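Local atomic coordinates of cleavage stimulation factor 77 (PDB entry 2UY1), a protein that probably binds mRNA and is expected to act in the cleavage step of mRNA 3'-end formation. Residues I328-Y331 / S335-T338; T338-F343 / L362-I367. All blocks are in the same frame, centred on the assembly; numbering follows the deposited sequence.

Interaction 1 (I328-Y331 / S335-T338); sequences IEYY and SRAT
The torsions of Glu329 and Thr338 bring a short aliphatic patch together: Thr338 carries its methyl CG2 anti to its own backbone N, aimed at the preceding helix, while Glu329 is bent at chi2 (-78°), which folds the chain over that methyl. Thr338 CG2 lies 3.6 Å from Glu329 CG and 3.7 Å from Glu329 CB, the two side chains crossing at a slant. The carboxylate beyond is held by a salt bridge from OE1 to Arg306.

Tyr330 brings the edge of its ring to the connection that follows: Tyr330 CD1 is 3.2 Å from Ser335 O, which lies near the ring plane. That carbonyl oxygen is buried here and has no hydrogen-bond partner in the model. This is the short connection between two consecutive helices, 319-333 and 337-349, in the all-helical array of a Suppressor of forked protein, whose sequence family belongs to the TPR clan. Within the connection, Ser335 OG accepts a weak capping bond from Thr338 N at 3.4 Å, nearly straight at 166°, ahead of helix 337-349. Thr333 OG1 ties the end of the first helix to the connection by bonding both Glu329 O and Ser335 N. At the far end of its ring, the hydroxyl of Tyr330 bonds to the backbone of another chain.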
ATOM      1  N   ILE B 328       7.656  12.769  19.675  1.00 17.57           N
ATOM      2  CA  ILE B 328       7.254  13.124  21.046  1.00 18.11           C
ATOM      3  C   ILE B 328       7.177  14.663  21.240  1.00 16.20           C
ATOM      4  O   ILE B 328       6.322  15.122  21.963  1.00 17.06           O
ATOM      5  CB  ILE B 328       8.260  12.650  22.078  1.00 17.63           C
ATOM      6  CG1 ILE B 328       8.398  11.113  22.101  1.00 17.91           C
ATOM      7  CG2 ILE B 328       7.921  13.278  23.426  1.00 18.29           C
ATOM      8  CD1 ILE B 328       7.119  10.352  22.267  1.00 13.72           C
ATOM      9  N   GLU B 329       8.092  15.410  20.644  1.00 15.36           N
ATOM     10  CA  GLU B 329       8.203  16.797  20.980  1.00 18.96           C
ATOM     11  C   GLU B 329       7.034  17.454  20.335  1.00 19.42           C
ATOM     12  O   GLU B 329       6.390  18.254  20.951  1.00 20.70           O
ATOM     13  CB  GLU B 329       9.516  17.451  20.539  1.00 18.12           C
ATOM     14  CG  GLU B 329      10.700  17.090  21.406  1.00 22.74           C
ATOM     15  CD  GLU B 329      10.767  17.865  22.762  1.00 26.35           C
ATOM     16  OE1 GLU B 329       9.987  18.807  23.037  1.00 25.47           O
ATOM     17  OE2 GLU B 329      11.665  17.519  23.555  1.00 30.82           O
ATOM     18  N   TYR B 330       6.721  17.073  19.097  1.00 22.09           N
ATOM     19  CA  TYR B 330       5.507  17.630  18.448  1.00 22.24           C
ATOM     20  C   TYR B 330       4.182  17.341  19.219  1.00 22.71           C
ATOM     21  O   TYR B 330       3.470  18.262  19.568  1.00 22.12           O
ATOM     22  CB  TYR B 330       5.376  17.208  16.971  1.00 22.47           C
ATOM     23  CG  TYR B 330       4.166  17.843  16.357  1.00 24.24           C
ATOM     24  CD1 TYR B 330       4.098  19.238  16.239  1.00 22.36           C
ATOM     25  CD2 TYR B 330       3.050  17.082  15.987  1.00 25.13           C
ATOM     26  CE1 TYR B 330       2.953  19.882  15.714  1.00 27.33           C
ATOM     27  CE2 TYR B 330       1.884  17.725  15.445  1.00 26.23           C
ATOM     28  CZ  TYR B 330       1.869  19.121  15.341  1.00 26.11           C
ATOM     29  OH  TYR B 330       0.777  19.789  14.797  1.00 32.57           O
ATOM     30  N   TYR B 331       3.870  16.060  19.461  1.00 22.66           N
ATOM     31  CA  TYR B 331       2.583  15.673  20.089  1.00 23.56           C
ATOM     32  C   TYR B 331       2.474  16.034  21.578  1.00 22.25           C
ATOM     33  O   TYR B 331       1.396  16.165  22.079  1.00 22.75           O
ATOM     34  CB  TYR B 331       2.292  14.176  19.821  1.00 24.64           C
ATOM     35  CG  TYR B 331       2.063  14.016  18.357  1.00 25.19           C
ATOM     36  CD1 TYR B 331       0.877  14.434  17.797  1.00 24.69           C
ATOM     37  CD2 TYR B 331       3.073  13.559  17.511  1.00 25.83           C
ATOM     38  CE1 TYR B 331       0.685  14.390  16.428  1.00 24.33           C
ATOM     39  CE2 TYR B 331       2.890  13.509  16.128  1.00 27.89           C
ATOM     40  CZ  TYR B 331       1.680  13.919  15.603  1.00 25.77           C
ATOM     41  OH  TYR B 331       1.447  13.910  14.225  1.00 27.09           O
ATOM     42  N   SER B 335       5.062  22.315  19.548  1.00 22.02           N
ATOM     43  CA  SER B 335       6.119  23.036  18.801  1.00 21.56           C
ATOM     44  C   SER B 335       6.296  22.432  17.393  1.00 23.50           C
ATOM     45  O   SER B 335       6.361  21.198  17.249  1.00 21.45           O
ATOM     46  CB  SER B 335       7.458  22.912  19.524  1.00 21.62           C
ATOM     47  OG  SER B 335       8.422  23.876  19.068  1.00 20.10           O
ATOM     48  N   ARG B 336       6.422  23.297  16.391  1.00 23.92           N
ATOM     49  CA  ARG B 336       6.867  22.916  15.063  1.00 25.94           C
ATOM     50  C   ARG B 336       8.384  23.065  14.973  1.00 26.19           C
ATOM     51  O   ARG B 336       9.041  22.282  14.318  1.00 25.32           O
ATOM     52  CB  ARG B 336       6.217  23.809  14.006  1.00 26.80           C
ATOM     53  CG  ARG B 336       4.722  23.586  13.894  1.00 28.93           C
ATOM     54  CD  ARG B 336       4.179  24.266  12.662  1.00 28.60           C
ATOM     55  NE  ARG B 336       2.804  23.834  12.469  1.00 29.08           N
ATOM     56  CZ  ARG B 336       2.023  24.315  11.521  1.00 27.71           C
ATOM     57  NH1 ARG B 336       2.503  25.205  10.665  1.00 27.34           N
ATOM     58  NH2 ARG B 336       0.797  23.859  11.407  1.00 30.91           N
ATOM     59  N   ALA B 337       8.935  24.085  15.632  1.00 26.91           N
ATOM     60  CA  ALA B 337      10.396  24.341  15.572  1.00 26.32           C
ATOM     61  C   ALA B 337      11.271  23.196  16.045  1.00 25.54           C
ATOM     62  O   ALA B 337      12.247  22.806  15.382  1.00 25.10           O
ATOM     63  CB  ALA B 337      10.744  25.634  16.333  1.00 27.99           C
ATOM     64  N   THR B 338      10.951  22.673  17.208  1.00 23.40           N
ATOM     65  CA  THR B 338      11.797  21.703  17.859  1.00 23.45           C
ATOM     66  C   THR B 338      11.896  20.412  17.076  1.00 23.10           C
ATOM     67  O   THR B 338      13.006  19.977  16.884  1.00 21.93           O
ATOM     68  CB  THR B 338      11.337  21.442  19.326  1.00 24.63           C
ATOM     69  OG1 THR B 338      11.632  22.621  20.094  1.00 26.05           O
ATOM     70  CG2 THR B 338      12.039  20.149  19.969  1.00 21.97           C
TER

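Interaction 2 (T338-F343 / L362-I367); sequences TPYNIF and LFLLRI
Phe363 is the bump set against a step on the facing helix formed by Pro339 and Phe343, which are one turn apart, and its ring spans the two. Helices 337-349 and 354-367 are consecutive and run antiparallel, with 166° between the short segment axes and 11.4 Å at their closest approach, a packing of neighbouring helices consistent with the TPR-like helical array of this family. With CG anti to its backbone N (chi1 168°), Phe363 reaches across so that the far end of its ring meets the proline: its CZ and CE2 each lie 3.9 Å from Pro339 CB, the two side chains crossing roughly at right angles. The flank of the same ring fits against Phe343, the centroids 5.2 Å apart and the planes inclined at 39°, an oblique pairing in which Phe363 CD2 comes within 3.3 Å of Phe343 CE1, a tight packing distance.

Next to this step a smaller bump is fitted. Leu364 CD2 sits at the edge of the Tyr340 ring, near its plane, with CD1 beside it. Around the rings, Phe360 meets Tyr340 edge-to-face and Phe343 with nearly parallel planes, and Tyr330 packs edge-to-face with Phe363; helix 370-379 adds Asn372, Ala373 and Leu376 against Leu364. The fork of that leucine closes on one ring atom, Tyr340 CD1 being 4.2 Å from both CD1 and CD2 of Leu364.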
ATOM      1  N   THR B 338      10.951  22.673  17.208  1.00 23.40           N
ATOM      2  CA  THR B 338      11.797  21.703  17.859  1.00 23.45           C
ATOM      3  C   THR B 338      11.896  20.412  17.076  1.00 23.10           C
ATOM      4  O   THR B 338      13.006  19.977  16.884  1.00 21.93           O
ATOM      5  CB  THR B 338      11.337  21.442  19.326  1.00 24.63           C
ATOM      6  OG1 THR B 338      11.632  22.621  20.094  1.00 26.05           O
ATOM      7  CG2 THR B 338      12.039  20.149  19.969  1.00 21.97           C
ATOM      8  N   PRO B 339      10.729  19.795  16.650  1.00 22.21           N
ATOM      9  CA  PRO B 339      10.857  18.591  15.768  1.00 23.13           C
ATOM     10  C   PRO B 339      11.616  18.852  14.473  1.00 22.45           C
ATOM     11  O   PRO B 339      12.345  17.969  14.021  1.00 22.67           O
ATOM     12  CB  PRO B 339       9.409  18.124  15.509  1.00 20.87           C
ATOM     13  CG  PRO B 339       8.504  19.191  16.012  1.00 22.76           C
ATOM     14  CD  PRO B 339       9.320  20.111  16.955  1.00 22.51           C
ATOM     15  N   TYR B 340      11.467  20.045  13.904  1.00 23.90           N
ATOM     16  CA  TYR B 340      12.209  20.388  12.697  1.00 25.38           C
ATOM     17  C   TYR B 340      13.709  20.262  12.963  1.00 26.11           C
ATOM     18  O   TYR B 340      14.482  19.728  12.150  1.00 27.69           O
ATOM     19  CB  TYR B 340      11.900  21.826  12.270  1.00 25.33           C
ATOM     20  CG  TYR B 340      12.640  22.225  11.018  1.00 27.04           C
ATOM     21  CD1 TYR B 340      12.012  22.132   9.784  1.00 26.95           C
ATOM     22  CD2 TYR B 340      13.983  22.686  11.052  1.00 29.59           C
ATOM     23  CE1 TYR B 340      12.647  22.495   8.644  1.00 26.74           C
ATOM     24  CE2 TYR B 340      14.668  23.039   9.856  1.00 26.86           C
ATOM     25  CZ  TYR B 340      13.965  22.956   8.654  1.00 27.08           C
ATOM     26  OH  TYR B 340      14.539  23.300   7.439  1.00 25.51           O
ATOM     27  N   ASN B 341      14.120  20.778  14.109  1.00 26.10           N
ATOM     28  CA  ASN B 341      15.509  20.758  14.504  1.00 25.41           C
ATOM     29  C   ASN B 341      16.003  19.382  14.855  1.00 24.28           C
ATOM     30  O   ASN B 341      17.091  19.054  14.484  1.00 22.37           O
ATOM     31  CB  ASN B 341      15.815  21.854  15.542  1.00 27.02           C
ATOM     32  CG  ASN B 341      15.616  23.247  14.937  1.00 29.07           C
ATOM     33  OD1 ASN B 341      16.554  23.989  14.759  1.00 34.30           O
ATOM     34  ND2 ASN B 341      14.396  23.556  14.534  1.00 35.29           N
ATOM     35  N   ILE B 342      15.170  18.557  15.483  1.00 22.72           N
ATOM     36  CA  ILE B 342      15.575  17.167  15.772  1.00 23.11           C
ATOM     37  C   ILE B 342      15.717  16.332  14.498  1.00 23.00           C
ATOM     38  O   ILE B 342      16.689  15.589  14.334  1.00 24.28           O
ATOM     39  CB  ILE B 342      14.597  16.519  16.795  1.00 21.22           C
ATOM     40  CG1 ILE B 342      14.550  17.362  18.063  1.00 22.81           C
ATOM     41  CG2 ILE B 342      14.949  15.084  17.027  1.00 26.09           C
ATOM     42  CD1 ILE B 342      13.565  16.948  19.100  1.00 20.12           C
ATOM     43  N   PHE B 343      14.758  16.473  13.575  1.00 23.13           N
ATOM     44  CA  PHE B 343      14.839  15.793  12.256  1.00 21.67           C
ATOM     45  C   PHE B 343      16.088  16.260  11.475  1.00 21.81           C
ATOM     46  O   PHE B 343      16.770  15.440  10.855  1.00 21.14           O
ATOM     47  CB  PHE B 343      13.625  16.148  11.398  1.00 20.59           C
ATOM     48  CG  PHE B 343      12.415  15.245  11.553  1.00 18.53           C
ATOM     49  CD1 PHE B 343      11.223  15.778  12.000  1.00 16.45           C
ATOM     50  CD2 PHE B 343      12.426  13.920  11.100  1.00 16.71           C
ATOM     51  CE1 PHE B 343      10.089  14.965  12.137  1.00 14.37           C
ATOM     52  CE2 PHE B 343      11.268  13.099  11.204  1.00 12.69           C
ATOM     53  CZ  PHE B 343      10.100  13.630  11.740  1.00 17.38           C
ATOM     54  N   LEU B 362       7.257  14.090   5.111  1.00 14.74           N
ATOM     55  CA  LEU B 362       5.813  13.770   5.174  1.00 15.89           C
ATOM     56  C   LEU B 362       5.214  14.257   6.478  1.00 15.98           C
ATOM     57  O   LEU B 362       4.031  14.601   6.570  1.00 12.89           O
ATOM     58  CB  LEU B 362       5.545  12.278   5.019  1.00 15.42           C
ATOM     59  CG  LEU B 362       5.844  11.639   3.644  1.00 14.87           C
ATOM     60  CD1 LEU B 362       5.660  10.150   3.758  1.00 19.26           C
ATOM     61  CD2 LEU B 362       4.994  12.198   2.433  1.00 16.37           C
ATOM     62  N   PHE B 363       6.065  14.273   7.506  1.00 17.99           N
ATOM     63  CA  PHE B 363       5.721  14.895   8.775  1.00 17.11           C
ATOM     64  C   PHE B 363       5.502  16.385   8.527  1.00 15.96           C
ATOM     65  O   PHE B 363       4.569  16.971   9.011  1.00 17.06           O
ATOM     66  CB  PHE B 363       6.874  14.762   9.786  1.00 16.20           C
ATOM     67  CG  PHE B 363       6.696  15.635  11.007  1.00 17.02           C
ATOM     68  CD1 PHE B 363       5.784  15.277  12.021  1.00 17.25           C
ATOM     69  CD2 PHE B 363       7.446  16.782  11.174  1.00 18.57           C
ATOM     70  CE1 PHE B 363       5.616  16.102  13.164  1.00 16.52           C
ATOM     71  CE2 PHE B 363       7.267  17.627  12.298  1.00 18.71           C
ATOM     72  CZ  PHE B 363       6.344  17.289  13.290  1.00 16.40           C
ATOM     73  N   LEU B 364       6.407  17.064   7.849  1.00 16.91           N
ATOM     74  CA  LEU B 364       6.138  18.528   7.703  1.00 16.06           C
ATOM     75  C   LEU B 364       4.845  18.790   6.861  1.00 16.60           C
ATOM     76  O   LEU B 364       4.075  19.723   7.081  1.00 16.88           O
ATOM     77  CB  LEU B 364       7.351  19.205   7.041  1.00 16.90           C
ATOM     78  CG  LEU B 364       8.633  19.269   7.893  1.00 14.07           C
ATOM     79  CD1 LEU B 364       9.771  19.859   7.059  1.00 14.61           C
ATOM     80  CD2 LEU B 364       8.417  20.129   9.168  1.00 16.68           C
ATOM     81  N   LEU B 365       4.638  18.012   5.831  1.00 16.99           N
ATOM     82  CA  LEU B 365       3.475  18.263   4.983  1.00 17.79           C
ATOM     83  C   LEU B 365       2.175  17.915   5.773  1.00 18.54           C
ATOM     84  O   LEU B 365       1.179  18.673   5.731  1.00 16.89           O
ATOM     85  CB  LEU B 365       3.629  17.438   3.696  1.00 18.46           C
ATOM     86  CG  LEU B 365       2.774  17.745   2.481  1.00 19.84           C
ATOM     87  CD1 LEU B 365       3.282  18.991   1.867  1.00 14.31           C
ATOM     88  CD2 LEU B 365       2.848  16.484   1.563  1.00 18.86           C
ATOM     89  N   ARG B 366       2.208  16.845   6.564  1.00 17.31           N
ATOM     90  CA  ARG B 366       0.976  16.413   7.260  1.00 21.33           C
ATOM     91  C   ARG B 366       0.500  17.299   8.383  1.00 20.74           C
ATOM     92  O   ARG B 366      -0.697  17.445   8.594  1.00 21.34           O
ATOM     93  CB  ARG B 366       1.020  14.982   7.758  1.00 20.69           C
ATOM     94  CG  ARG B 366       1.633  14.770   9.100  1.00 23.34           C
ATOM     95  CD  ARG B 366       1.327  13.325   9.642  1.00 25.90           C
ATOM     96  NE  ARG B 366       1.836  12.291   8.718  1.00 32.86           N
ATOM     97  CZ  ARG B 366       3.030  11.690   8.826  1.00 34.23           C
ATOM     98  NH1 ARG B 366       3.842  12.009   9.857  1.00 30.26           N
ATOM     99  NH2 ARG B 366       3.400  10.753   7.909  1.00 30.04           N
ATOM    100  N   ILE B 367       1.423  17.880   9.119  1.00 22.62           N
ATOM    101  CA  ILE B 367       1.035  18.848  10.172  1.00 22.80           C
ATOM    102  C   ILE B 367       0.713  20.252   9.646  1.00 25.06           C
ATOM    103  O   ILE B 367       0.201  21.126  10.410  1.00 27.13           O
ATOM    104  CB  ILE B 367       2.105  18.968  11.220  1.00 21.96           C
ATOM    105  CG1 ILE B 367       3.387  19.553  10.593  1.00 22.28           C
ATOM    106  CG2 ILE B 367       2.315  17.572  11.896  1.00 17.95           C
ATOM    107  CD1 ILE B 367       4.227  20.430  11.560  1.00 24.45           C
TER

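The helix that follows the connection of interaction 1 supplies one wall of interaction 2; Thr338 falls in a segment of each but makes contact only in interaction 1. Although their centres are about 8 Å apart, they differ in setting. Interaction 1 is partly buried and joins helix 319-333 to the start of helix 337-349 through a methyl on an aliphatic chain and a ring edge at a carbonyl, with a weak capping bond inside 335-338. Interaction 2 is the buried one, made across antiparallel helices entirely by apolar and aromatic packing. The two meet where Tyr330 CG comes within 3.8 Å of Phe363 CZ and where Glu329 CG lies 3.7 Å from Ile342 CD1, so three successive helices pack continuously. Another chain borders both contacts.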